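Isoaspartyl dipeptidase (Fervidobacterium islandicum, PDB 7CDH) probably hydrolyses isoaspartyl (beta-aspartyl) dipeptides, acting as a zinc-dependent M38 metallopeptidase of the amidohydrolase family in the repair of damaged proteins. Local coordinates at residues Pro78-Ile82 and Ser83-Arg87; Arg315-Glu319 and Lys320-Leu324; Lys114-Ser118 and Glu119-Thr123. All blocks are in the same frame, centred on the assembly; numbering follows the deposited sequence.

Contact 1: residues Pro78-Ile82 and Ser83-Arg87; sequences PELKI and SDCIR
L80 and K81 meet D84 and C85 where the loop leading from strand 61-62 turns into the short helix 82-86, with K81 at the N-cap position of a helix in the amidohydrolase (TIM-barrel) domain. Backbone bonds shape this first turn. I86 N donates to I82 O at 3.0 Å in a nearly straight bond (165° at the hydrogen), the regular i to i+4 link of the helix. A weak backbone bond, bent to 130°, runs from D84 N to K81 O at 3.1 Å, so the carbonyl of the N-cap residue is only loosely tied to the turn it precedes. On the exposed side of the turn, K81 NZ stays 4.9 Å from D84 OD1; the opposite charges may attract, but the two atoms do not touch. K81 CB also passes S83 OG, which has a weak hydrogen bond to E386. The apolar contacts lie on the buried side. I82 and I86, one turn apart, cross obliquely and meet through CG1 of the first and CD1 of the second at 3.9 Å, while I82 packs further on L116, and I86 on L374 and M380. L80 holds CG anti to its own backbone N (chi1 -179°), and this swings one of its methyls forward onto the helix: L80 CD2 rests against C85 SG.

Contact 2: residues Arg315-Glu319 and Lys320-Leu324; sequences RKVLE and KGLPL
V317 and L322 form the tight side of this contact, their side chains packed at an angle to one another with V317 CG1 3.7 Å from L322 CD2. With CG1 anti to the backbone N (chi1 180°), V317 presents that methyl to L322 CB as well. A second apolar contact forms where L318 CD2 lies 3.9 Å from L324 CD1, and F362 covers both leucines; the same L318 methyl also lies against L322 O. Cutting L322 back to an alanine is likely to keep only the CB contact with V317 CG1 and to cost Y272 and V327 the branched end they pack on. The backbone reverses here in a type I beta turn from L318 to G321, which carries the chain from helix 309-318 toward helix 324-327. K320 N donates to V317 O at 2.9 Å and G321 N to L318 O at 2.7 Å. At G321, phi of 92° would press any CB against the preceding carbonyl oxygen, hence glycine. The outer side is looser: K320 sets CB against V317 O and CG near K316 O, its amine end extending outward, and K316 NZ faces E319 OE1 in a long salt bridge of 3.9 Å. Both K316 NZ and E319 OE2 also bind a glycerol, probably from the crystallisation liquor.

Contact 3: residues Lys114-Ser118 and Glu119-Thr123; sequences KSLES and EGLNT
S115, L116 and E117 present three flat peptide carbonyls to the N-H groups of E119, G120 and L121, each approached differently. Over one face of the E117 carbonyl stands G120 N, 3.1 Å from E117 O and 71° out of the plane. The S115 carbonyl is met closer to its plane, E119 N bonding S115 O at 3.2 Å with a tilt of 23°. L121 N reaches L116 O at 3.1 Å, tilted somewhat further from the plane, and weak bonds from E119 N and G120 N converge on that same oxygen, which thus has one sound bond and two weak ones. L121 CB also lies against L116 O, and E119 CG leans on S115 O at 3.4 Å.

Carbon contacts follow the same turn. L116 and L121 run alongside each other in a common direction, with L116 CB 3.9 Å from L121 CD2. L116 CB also receives T123 CG2 at 3.7 Å, while T123 OG1 bonds A113 O and K150 NZ. E117 CA makes a C-H...O contact with L121 O at 3.3 Å. E117 carries CG anti to the backbone N, its extended chain passing L121 O on the way to a salt bridge between its carboxylate and K150. S118 OG bonds E74 of the second subunit.

G120, with phi of 119°, takes a backbone geometry that a side chain would make costly, which suits glycine. The positive phi, the bonds of G120 and L121 back into the last turn and the L116-L121 apolar pair together make a Schellman motif, here ending helix 106-118 and leading into strand 122-127 of a beta-alpha-beta unit of the TIM-barrel-like amidohydrolase fold.

In the fold
Contacts 1 and 3 are neighbours, their centres 11 Å apart. I82 joins them: I82 CD1 packs on E119 CB at 3.5 Å and on L121 CB at 3.7 Å, and C85 SG meets L121 CD2 at 3.8 Å, so helix 82-86 packs against the turn that follows helix 106-118. Contact 2 stands apart, on the opposite side of the chain's centre from contact 3; their centres are about 30 Å apart. Its nearest atoms come within about 9 Å of contact 1. Contact 1 does not touch the metal site: the L80 side chain is about 12 Å from a zinc ion of the pair that shares E156.

Contact 1: residues Pro78-Ile82 and Ser83-Arg87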
# COMPACT_ATOMS: atom_id res chain seq x y z
N PRO A 78 -3.85 -28.19 -20.52
CA PRO A 78 -2.40 -28.19 -20.47
C PRO A 78 -1.79 -27.02 -21.26
O PRO A 78 -2.48 -26.41 -22.04
CB PRO A 78 -1.98 -29.56 -21.03
CG PRO A 78 -3.20 -30.17 -21.67
CD PRO A 78 -4.40 -29.34 -21.26
N GLU A 79 -0.51 -26.75 -21.02
CA GLU A 79 0.26 -25.72 -21.73
C GLU A 79 0.52 -26.20 -23.17
O GLU A 79 0.30 -27.36 -23.46
CB GLU A 79 1.47 -25.32 -20.89
CG GLU A 79 2.66 -26.26 -20.90
CD GLU A 79 3.93 -25.67 -20.29
OE1 GLU A 79 3.92 -24.48 -19.95
OE2 GLU A 79 4.94 -26.40 -20.16
N LEU A 80 0.85 -25.28 -24.07
CA LEU A 80 1.15 -25.57 -25.49
C LEU A 80 2.43 -26.37 -25.56
O LEU A 80 3.37 -26.00 -24.84
CB LEU A 80 1.36 -24.23 -26.20
CG LEU A 80 1.65 -24.36 -27.68
CD1 LEU A 80 0.41 -24.84 -28.42
CD2 LEU A 80 2.13 -23.04 -28.24
N LYS A 81 2.52 -27.36 -26.44
CA LYS A 81 3.83 -28.02 -26.72
C LYS A 81 4.42 -27.37 -27.98
O LYS A 81 3.65 -27.17 -28.93
CB LYS A 81 3.67 -29.53 -26.91
CG LYS A 81 2.59 -30.22 -26.08
CD LYS A 81 3.12 -31.05 -24.92
CE LYS A 81 3.43 -32.50 -25.26
NZ LYS A 81 2.32 -33.13 -26.02
N ILE A 82 5.71 -27.03 -28.00
CA ILE A 82 6.32 -26.45 -29.22
C ILE A 82 6.18 -27.42 -30.39
O ILE A 82 5.95 -26.96 -31.52
CB ILE A 82 7.78 -26.03 -29.05
CG1 ILE A 82 8.20 -25.31 -30.33
CG2 ILE A 82 8.70 -27.21 -28.72
CD1 ILE A 82 9.26 -24.25 -30.12
N SER A 83 6.32 -28.72 -30.14
CA SER A 83 6.15 -29.78 -31.17
C SER A 83 4.78 -29.64 -31.88
O SER A 83 4.75 -29.92 -33.07
CB SER A 83 6.35 -31.14 -30.56
OG SER A 83 5.16 -31.58 -29.91
N ASP A 84 3.69 -29.26 -31.19
CA ASP A 84 2.35 -29.01 -31.80
C ASP A 84 2.47 -27.91 -32.86
O ASP A 84 1.84 -28.01 -33.94
CB ASP A 84 1.33 -28.43 -30.82
CG ASP A 84 0.28 -29.37 -30.25
OD1 ASP A 84 0.65 -30.50 -29.83
OD2 ASP A 84 -0.90 -28.93 -30.17
N CYS A 85 3.17 -26.83 -32.50
CA CYS A 85 3.40 -25.64 -33.34
C CYS A 85 4.11 -26.05 -34.62
O CYS A 85 3.60 -25.75 -35.71
CB CYS A 85 4.22 -24.60 -32.59
SG CYS A 85 3.26 -23.78 -31.30
N ILE A 86 5.26 -26.70 -34.47
CA ILE A 86 6.16 -27.09 -35.57
C ILE A 86 5.37 -27.91 -36.60
O ILE A 86 5.37 -27.55 -37.79
CB ILE A 86 7.40 -27.81 -35.00
CG1 ILE A 86 8.18 -26.90 -34.05
CG2 ILE A 86 8.30 -28.32 -36.13
CD1 ILE A 86 9.31 -27.58 -33.30
N ARG A 87 4.64 -28.93 -36.17
CA ARG A 87 3.98 -29.85 -37.14
C ARG A 87 2.64 -29.25 -37.59
O ARG A 87 1.95 -29.90 -38.40
CB ARG A 87 3.92 -31.28 -36.56
CG ARG A 87 2.62 -31.68 -35.89
CD ARG A 87 2.69 -33.06 -35.25
NE ARG A 87 3.88 -33.82 -35.65
CZ ARG A 87 4.86 -34.21 -34.84
NH1 ARG A 87 5.89 -34.88 -35.34
NH2 ARG A 87 4.82 -33.95 -33.54

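Contact 2: residues Arg315-Glu319 and Lys320-Leu324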
# COMPACT_ATOMS: atom_id res chain seq x y z
N ARG A 315 -6.58 -24.93 -45.56
CA ARG A 315 -6.85 -26.06 -46.48
C ARG A 315 -8.36 -26.12 -46.78
O ARG A 315 -8.70 -26.41 -47.94
CB ARG A 315 -6.33 -27.37 -45.91
CG ARG A 315 -4.83 -27.53 -46.05
CD ARG A 315 -4.35 -28.88 -45.61
NE ARG A 315 -4.70 -29.87 -46.62
CZ ARG A 315 -4.25 -31.13 -46.66
NH1 ARG A 315 -3.42 -31.58 -45.73
NH2 ARG A 315 -4.62 -31.93 -47.65
N LYS A 316 -9.24 -25.80 -45.83
CA LYS A 316 -10.69 -25.86 -46.11
C LYS A 316 -11.10 -24.73 -47.06
O LYS A 316 -12.05 -24.92 -47.83
CB LYS A 316 -11.54 -25.85 -44.84
CG LYS A 316 -11.62 -27.18 -44.10
CD LYS A 316 -11.93 -28.38 -44.96
CE LYS A 316 -12.55 -29.52 -44.16
NZ LYS A 316 -12.16 -30.86 -44.67
N VAL A 317 -10.41 -23.59 -47.02
CA VAL A 317 -10.77 -22.43 -47.88
C VAL A 317 -10.27 -22.71 -49.32
O VAL A 317 -11.03 -22.46 -50.26
CB VAL A 317 -10.25 -21.10 -47.28
CG1 VAL A 317 -10.60 -19.90 -48.17
CG2 VAL A 317 -10.82 -20.89 -45.89
N LEU A 318 -9.09 -23.31 -49.48
CA LEU A 318 -8.53 -23.68 -50.79
C LEU A 318 -9.53 -24.58 -51.53
O LEU A 318 -9.79 -24.32 -52.72
CB LEU A 318 -7.19 -24.39 -50.59
CG LEU A 318 -6.05 -23.54 -50.07
CD1 LEU A 318 -4.78 -24.37 -49.94
CD2 LEU A 318 -5.82 -22.31 -50.94
N GLU A 319 -10.06 -25.60 -50.86
CA GLU A 319 -11.07 -26.56 -51.38
C GLU A 319 -12.36 -25.86 -51.84
O GLU A 319 -13.23 -26.55 -52.38
CB GLU A 319 -11.44 -27.59 -50.31
CG GLU A 319 -10.31 -28.53 -49.94
CD GLU A 319 -10.62 -29.51 -48.80
OE1 GLU A 319 -11.83 -29.62 -48.37
OE2 GLU A 319 -9.64 -30.18 -48.36
N LYS A 320 -12.53 -24.57 -51.57
CA LYS A 320 -13.66 -23.76 -52.08
C LYS A 320 -13.21 -22.92 -53.30
O LYS A 320 -13.97 -22.04 -53.74
CB LYS A 320 -14.23 -22.90 -50.95
CG LYS A 320 -15.06 -23.66 -49.93
CD LYS A 320 -16.37 -22.96 -49.62
CE LYS A 320 -17.29 -23.76 -48.73
NZ LYS A 320 -17.44 -25.16 -49.20
N GLY A 321 -12.00 -23.15 -53.80
CA GLY A 321 -11.50 -22.53 -55.04
C GLY A 321 -10.71 -21.24 -54.86
O GLY A 321 -10.12 -20.80 -55.90
N LEU A 322 -10.66 -20.64 -53.65
CA LEU A 322 -9.89 -19.38 -53.41
C LEU A 322 -8.41 -19.63 -53.68
O LEU A 322 -7.91 -20.70 -53.41
CB LEU A 322 -10.09 -18.85 -51.99
CG LEU A 322 -11.39 -18.05 -51.80
CD1 LEU A 322 -12.59 -19.00 -51.70
CD2 LEU A 322 -11.30 -17.13 -50.57
N PRO A 323 -7.70 -18.68 -54.29
CA PRO A 323 -6.26 -18.83 -54.56
C PRO A 323 -5.39 -18.71 -53.29
O PRO A 323 -5.67 -17.91 -52.44
CB PRO A 323 -5.94 -17.69 -55.56
CG PRO A 323 -7.03 -16.65 -55.37
CD PRO A 323 -8.22 -17.38 -54.76
N LEU A 324 -4.34 -19.52 -53.22
CA LEU A 324 -3.46 -19.64 -52.05
C LEU A 324 -2.81 -18.29 -51.73
O LEU A 324 -2.79 -17.91 -50.56
CB LEU A 324 -2.42 -20.73 -52.32
CG LEU A 324 -1.45 -20.98 -51.16
CD1 LEU A 324 -2.21 -21.30 -49.86
CD2 LEU A 324 -0.50 -22.09 -51.52

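Contact 3: residues Lys114-Ser118 and Glu119-Thr123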
# COMPACT_ATOMS: atom_id res chain seq x y z
N LYS A 114 9.07 -17.22 -23.28
CA LYS A 114 10.56 -17.20 -23.37
C LYS A 114 11.08 -18.60 -23.68
O LYS A 114 12.09 -18.68 -24.43
CB LYS A 114 11.22 -16.73 -22.07
CG LYS A 114 11.21 -15.23 -21.90
CD LYS A 114 12.14 -14.59 -22.85
CE LYS A 114 12.45 -13.16 -22.53
NZ LYS A 114 13.87 -12.87 -22.83
N SER A 115 10.45 -19.64 -23.15
CA SER A 115 10.96 -21.00 -23.38
C SER A 115 10.57 -21.46 -24.80
O SER A 115 11.43 -22.11 -25.44
CB SER A 115 10.56 -21.98 -22.31
OG SER A 115 9.19 -22.20 -22.34
N LEU A 116 9.36 -21.17 -25.27
CA LEU A 116 8.99 -21.39 -26.69
C LEU A 116 10.03 -20.67 -27.56
O LEU A 116 10.50 -21.26 -28.49
CB LEU A 116 7.58 -20.89 -26.95
CG LEU A 116 6.48 -21.69 -26.24
CD1 LEU A 116 5.12 -21.06 -26.46
CD2 LEU A 116 6.47 -23.11 -26.72
N GLU A 117 10.48 -19.49 -27.20
CA GLU A 117 11.40 -18.74 -28.09
C GLU A 117 12.77 -19.44 -28.12
O GLU A 117 13.44 -19.41 -29.16
CB GLU A 117 11.48 -17.27 -27.65
CG GLU A 117 12.52 -16.47 -28.41
CD GLU A 117 12.86 -15.09 -27.85
OE1 GLU A 117 12.41 -14.73 -26.72
OE2 GLU A 117 13.60 -14.36 -28.55
N SER A 118 13.19 -20.01 -27.00
CA SER A 118 14.50 -20.70 -26.86
C SER A 118 14.55 -21.90 -27.79
O SER A 118 15.63 -22.19 -28.28
CB SER A 118 14.75 -21.14 -25.46
OG SER A 118 15.29 -20.06 -24.76
N GLU A 119 13.43 -22.59 -27.93
CA GLU A 119 13.29 -23.84 -28.71
C GLU A 119 13.12 -23.49 -30.20
O GLU A 119 13.06 -24.41 -30.98
CB GLU A 119 12.11 -24.63 -28.15
CG GLU A 119 12.31 -25.10 -26.71
CD GLU A 119 12.85 -26.51 -26.59
OE1 GLU A 119 12.09 -27.39 -26.09
OE2 GLU A 119 14.01 -26.75 -27.03
N GLY A 120 13.00 -22.20 -30.54
CA GLY A 120 13.10 -21.68 -31.91
C GLY A 120 11.84 -20.98 -32.41
O GLY A 120 11.85 -20.50 -33.54
N LEU A 121 10.79 -20.91 -31.59
CA LEU A 121 9.54 -20.19 -31.94
C LEU A 121 9.75 -18.67 -31.78
O LEU A 121 10.80 -18.26 -31.28
CB LEU A 121 8.45 -20.73 -31.01
CG LEU A 121 7.07 -20.84 -31.60
CD1 LEU A 121 7.07 -21.77 -32.81
CD2 LEU A 121 6.08 -21.31 -30.54
N ASN A 122 8.84 -17.86 -32.31
CA ASN A 122 8.78 -16.38 -32.14
C ASN A 122 7.52 -16.13 -31.34
O ASN A 122 6.45 -16.73 -31.74
CB ASN A 122 8.65 -15.62 -33.46
CG ASN A 122 9.69 -16.03 -34.48
OD1 ASN A 122 10.79 -15.47 -34.52
ND2 ASN A 122 9.34 -17.01 -35.30
N THR A 123 7.62 -15.37 -30.25
CA THR A 123 6.51 -15.23 -29.27
C THR A 123 6.34 -13.78 -28.85
O THR A 123 7.36 -13.09 -28.67
CB THR A 123 6.79 -16.05 -28.01
OG1 THR A 123 7.99 -15.53 -27.41
CG2 THR A 123 6.99 -17.50 -28.34